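Local structure of chitinase A (Cycas revoluta, 4MNK) at residues F28-Y33 / K70-I75. The protein probably hydrolyses the glycosidic bonds of chitin, as a plant class V chitinase of glycosyl hydrolase family 18. Numbering follows the deposited sequence.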
ATOM      1  N   PHE A  28       7.247  12.657  -5.256  1.00  6.68           N
ATOM      2  CA  PHE A  28       7.184  11.243  -5.610  1.00  6.58           C
ATOM      3  C   PHE A  28       8.026  10.919  -6.832  1.00  6.57           C
ATOM      4  O   PHE A  28       8.292  11.786  -7.666  1.00  6.80           O
ATOM      5  CB  PHE A  28       5.734  10.824  -5.867  1.00  6.88           C
ATOM      6  CG  PHE A  28       4.844  10.993  -4.675  1.00  6.48           C
ATOM      7  CD1 PHE A  28       4.785  10.012  -3.696  1.00  6.89           C
ATOM      8  CD2 PHE A  28       4.074  12.145  -4.517  1.00  6.80           C
ATOM      9  CE1 PHE A  28       3.969  10.168  -2.581  1.00  7.36           C
ATOM     10  CE2 PHE A  28       3.258  12.308  -3.403  1.00  7.12           C
ATOM     11  CZ  PHE A  28       3.206  11.318  -2.435  1.00  7.24           C
ATOM     12  N   THR A  29       8.441   9.658  -6.923  1.00  6.27           N
ATOM     13  CA  THR A  29       9.052   9.119  -8.134  1.00  6.46           C
ATOM     14  C   THR A  29       8.043   8.264  -8.906  1.00  6.22           C
ATOM     15  O   THR A  29       8.134   8.145 -10.127  1.00  6.16           O
ATOM     16  CB  THR A  29      10.294   8.260  -7.815  1.00  6.58           C
ATOM     17  OG1 THR A  29       9.915   7.162  -6.980  1.00  6.91           O
ATOM     18  CG2 THR A  29      11.367   9.085  -7.110  1.00  7.74           C
ATOM     19  N   HIS A  30       7.091   7.668  -8.187  1.00  5.80           N
ATOM     20  CA  HIS A  30       6.090   6.778  -8.783  1.00  5.94           C
ATOM     21  C   HIS A  30       4.737   6.987  -8.131  1.00  5.85           C
ATOM     22  O   HIS A  30       4.634   7.059  -6.901  1.00  6.20           O
ATOM     23  CB  HIS A  30       6.511   5.310  -8.655  1.00  6.14           C
ATOM     24  CG  HIS A  30       7.787   4.989  -9.369  1.00  6.42           C
ATOM     25  ND1 HIS A  30       9.025   5.320  -8.862  1.00  6.65           N
ATOM     26  CD2 HIS A  30       8.013   4.392 -10.562  1.00  7.01           C
ATOM     27  CE1 HIS A  30       9.962   4.930  -9.709  1.00  6.91           C
ATOM     28  NE2 HIS A  30       9.375   4.364 -10.748  1.00  7.24           N
ATOM     29  N   LEU A  31       3.704   7.096  -8.962  1.00  5.66           N
ATOM     30  CA  LEU A  31       2.337   7.256  -8.480  1.00  5.72           C
ATOM     31  C   LEU A  31       1.453   6.164  -9.058  1.00  5.61           C
ATOM     32  O   LEU A  31       1.485   5.897 -10.262  1.00  5.83           O
ATOM     33  CB  LEU A  31       1.794   8.641  -8.827  1.00  6.08           C
ATOM     34  CG  LEU A  31       2.387   9.794  -8.017  1.00  6.44           C
ATOM     35  CD1 LEU A  31       2.097  11.121  -8.696  1.00  7.28           C
ATOM     36  CD2 LEU A  31       1.869   9.778  -6.580  1.00  7.33           C
ATOM     37  N   TYR A  32       0.676   5.533  -8.185  1.00  5.56           N
ATOM     38  CA  TYR A  32      -0.185   4.427  -8.566  1.00  5.82           C
ATOM     39  C   TYR A  32      -1.639   4.867  -8.647  1.00  5.74           C
ATOM     40  O   TYR A  32      -2.124   5.621  -7.794  1.00  5.90           O
ATOM     41  CB  TYR A  32      -0.098   3.302  -7.539  1.00  6.19           C
ATOM     42  CG  TYR A  32       1.160   2.455  -7.525  1.00  6.78           C
ATOM     43  CD1 TYR A  32       2.433   3.022  -7.414  1.00  7.73           C
ATOM     44  CD2 TYR A  32       1.064   1.071  -7.554  1.00  7.38           C
ATOM     45  CE1 TYR A  32       3.575   2.218  -7.372  1.00  7.64           C
ATOM     46  CE2 TYR A  32       2.191   0.271  -7.498  1.00  7.79           C
ATOM     47  CZ  TYR A  32       3.437   0.843  -7.409  1.00  7.17           C
ATOM     48  OH  TYR A  32       4.542   0.029  -7.350  1.00  7.44           O
ATOM     49  N   TYR A  33      -2.324   4.372  -9.674  1.00  5.73           N
ATOM     50  CA  TYR A  33      -3.771   4.477  -9.799  1.00  5.96           C
ATOM     51  C   TYR A  33      -4.380   3.209  -9.204  1.00  5.98           C
ATOM     52  O   TYR A  33      -4.061   2.104  -9.644  1.00  6.03           O
ATOM     53  CB  TYR A  33      -4.139   4.603 -11.279  1.00  6.28           C
ATOM     54  CG  TYR A  33      -5.608   4.806 -11.583  1.00  6.67           C
ATOM     55  CD1 TYR A  33      -6.079   6.048 -11.995  1.00  7.76           C
ATOM     56  CD2 TYR A  33      -6.521   3.752 -11.492  1.00  7.88           C
ATOM     57  CE1 TYR A  33      -7.418   6.247 -12.290  1.00  8.92           C
ATOM     58  CE2 TYR A  33      -7.872   3.947 -11.783  1.00  8.72           C
ATOM     59  CZ  TYR A  33      -8.307   5.198 -12.184  1.00  8.89           C
ATOM     60  OH  TYR A  33      -9.638   5.410 -12.483  1.00 11.15           O
ATOM     61  N   LYS A  70       6.836   8.691 -12.731  1.00  7.05           N
ATOM     62  CA  LYS A  70       6.274   7.581 -13.496  1.00  7.14           C
ATOM     63  C   LYS A  70       5.027   7.063 -12.798  1.00  6.42           C
ATOM     64  O   LYS A  70       4.803   7.350 -11.623  1.00  6.77           O
ATOM     65  CB  LYS A  70       7.301   6.461 -13.662  1.00  7.72           C
ATOM     66  CG  LYS A  70       8.506   6.848 -14.501  1.00 10.22           C
ATOM     67  CD  LYS A  70       9.416   5.656 -14.745  1.00 13.69           C
ATOM     68  CE  LYS A  70      10.707   6.071 -15.438  1.00 15.63           C
ATOM     69  NZ  LYS A  70      10.477   6.629 -16.799  1.00 17.13           N
ATOM     70  N   THR A  71       4.207   6.312 -13.526  1.00  5.92           N
ATOM     71  CA  THR A  71       2.952   5.816 -12.975  1.00  5.65           C
ATOM     72  C   THR A  71       2.779   4.320 -13.186  1.00  5.50           C
ATOM     73  O   THR A  71       3.335   3.735 -14.121  1.00  5.51           O
ATOM     74  CB  THR A  71       1.737   6.542 -13.572  1.00  5.56           C
ATOM     75  OG1 THR A  71       1.704   6.309 -14.983  1.00  5.48           O
ATOM     76  CG2 THR A  71       1.792   8.040 -13.283  1.00  5.84           C
ATOM     77  N   LEU A  72       2.012   3.709 -12.292  1.00  5.28           N
ATOM     78  CA  LEU A  72       1.618   2.315 -12.417  1.00  5.24           C
ATOM     79  C   LEU A  72       0.133   2.217 -12.137  1.00  5.16           C
ATOM     80  O   LEU A  72      -0.432   3.045 -11.419  1.00  5.25           O
ATOM     81  CB  LEU A  72       2.394   1.420 -11.441  1.00  5.31           C
ATOM     82  CG  LEU A  72       3.906   1.235 -11.653  1.00  5.47           C
ATOM     83  CD1 LEU A  72       4.728   2.368 -11.040  1.00  6.76           C
ATOM     84  CD2 LEU A  72       4.369  -0.110 -11.104  1.00  6.41           C
ATOM     85  N   ILE A  73      -0.508   1.217 -12.721  1.00  5.13           N
ATOM     86  CA  ILE A  73      -1.902   0.944 -12.409  1.00  5.74           C
ATOM     87  C   ILE A  73      -1.988  -0.350 -11.600  1.00  5.42           C
ATOM     88  O   ILE A  73      -1.433  -1.381 -11.990  1.00  5.63           O
ATOM     89  CB  ILE A  73      -2.805   0.955 -13.678  1.00  6.20           C
ATOM     90  CG1 ILE A  73      -4.277   0.744 -13.304  1.00  6.91           C
ATOM     91  CG2 ILE A  73      -2.310  -0.038 -14.733  1.00  6.59           C
ATOM     92  CD1 ILE A  73      -5.255   1.217 -14.364  1.00  8.36           C
ATOM     93  N   SER A  74      -2.641  -0.262 -10.445  1.00  5.69           N
ATOM     94  CA  SER A  74      -2.782  -1.395  -9.541  1.00  5.89           C
ATOM     95  C   SER A  74      -4.085  -2.139  -9.807  1.00  5.96           C
ATOM     96  O   SER A  74      -5.148  -1.528  -9.941  1.00  6.21           O
ATOM     97  CB  SER A  74      -2.709  -0.931  -8.083  1.00  6.11           C
ATOM     98  OG  SER A  74      -2.782  -2.026  -7.188  1.00  6.71           O
ATOM     99  N   ILE A  75      -3.982  -3.463  -9.880  1.00  6.16           N
ATOM    100  CA  ILE A  75      -5.109  -4.332 -10.178  1.00  6.59           C
ATOM    101  C   ILE A  75      -5.512  -5.081  -8.915  1.00  6.65           C
ATOM    102  O   ILE A  75      -4.681  -5.739  -8.279  1.00  6.66           O
ATOM    103  CB  ILE A  75      -4.740  -5.353 -11.280  1.00  6.82           C
ATOM    104  CG1 ILE A  75      -4.328  -4.628 -12.567  1.00  7.35           C
ATOM    105  CG2 ILE A  75      -5.897  -6.327 -11.531  1.00  7.23           C
ATOM    106  CD1 ILE A  75      -3.513  -5.483 -13.528  1.00  9.10           C
TER
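Leu72 lies alongside Tyr32, both side chains pointing into the barrel, and covers one face of its ring. Followed outward, Leu72 CB sits over the middle of that ring, 4.0 Å from the centroid and 5° off its normal, a CH-pi contact. With CG of Leu72 anti to its carbonyl carbon (chi1 -67°), the branch stays beside the ring: Leu72 CD1 touches Tyr32 CE1 at 3.8 Å and also reaches His30 CD2, whereas Leu72 CD2 lies 3.8 Å from Tyr32 OH. Ser74 CB approaches the rim of the Tyr32 ring, close to the ring plane. Beneath these side chains, strands 30-36 and 70-77 are parallel neighbours in the TIM barrel of family 18, joined through helix 52-63. Five backbone hydrogen bonds hold their register, from Lys70 N to Thr29 O (3.0 Å) up to Ser74 N to Tyr33 O (2.9 Å). The hydroxyl of the buried Tyr32 is hydrogen-bonded to Thr157 and Asn188 across the barrel interior, and Ser74 OG to Asp116. A leucine in place of Tyr32 would probably leave Thr157 and Asn188 without their shared hydroxyl partner and Leu72 without the flat surface it rests on. On the helix-facing side, Tyr33 CD2 meets Ile73 CD1 at 4.0 Å, while Thr71 OG1 is hydrogen-bonded to OG1 of Thr59 in helix 52-63.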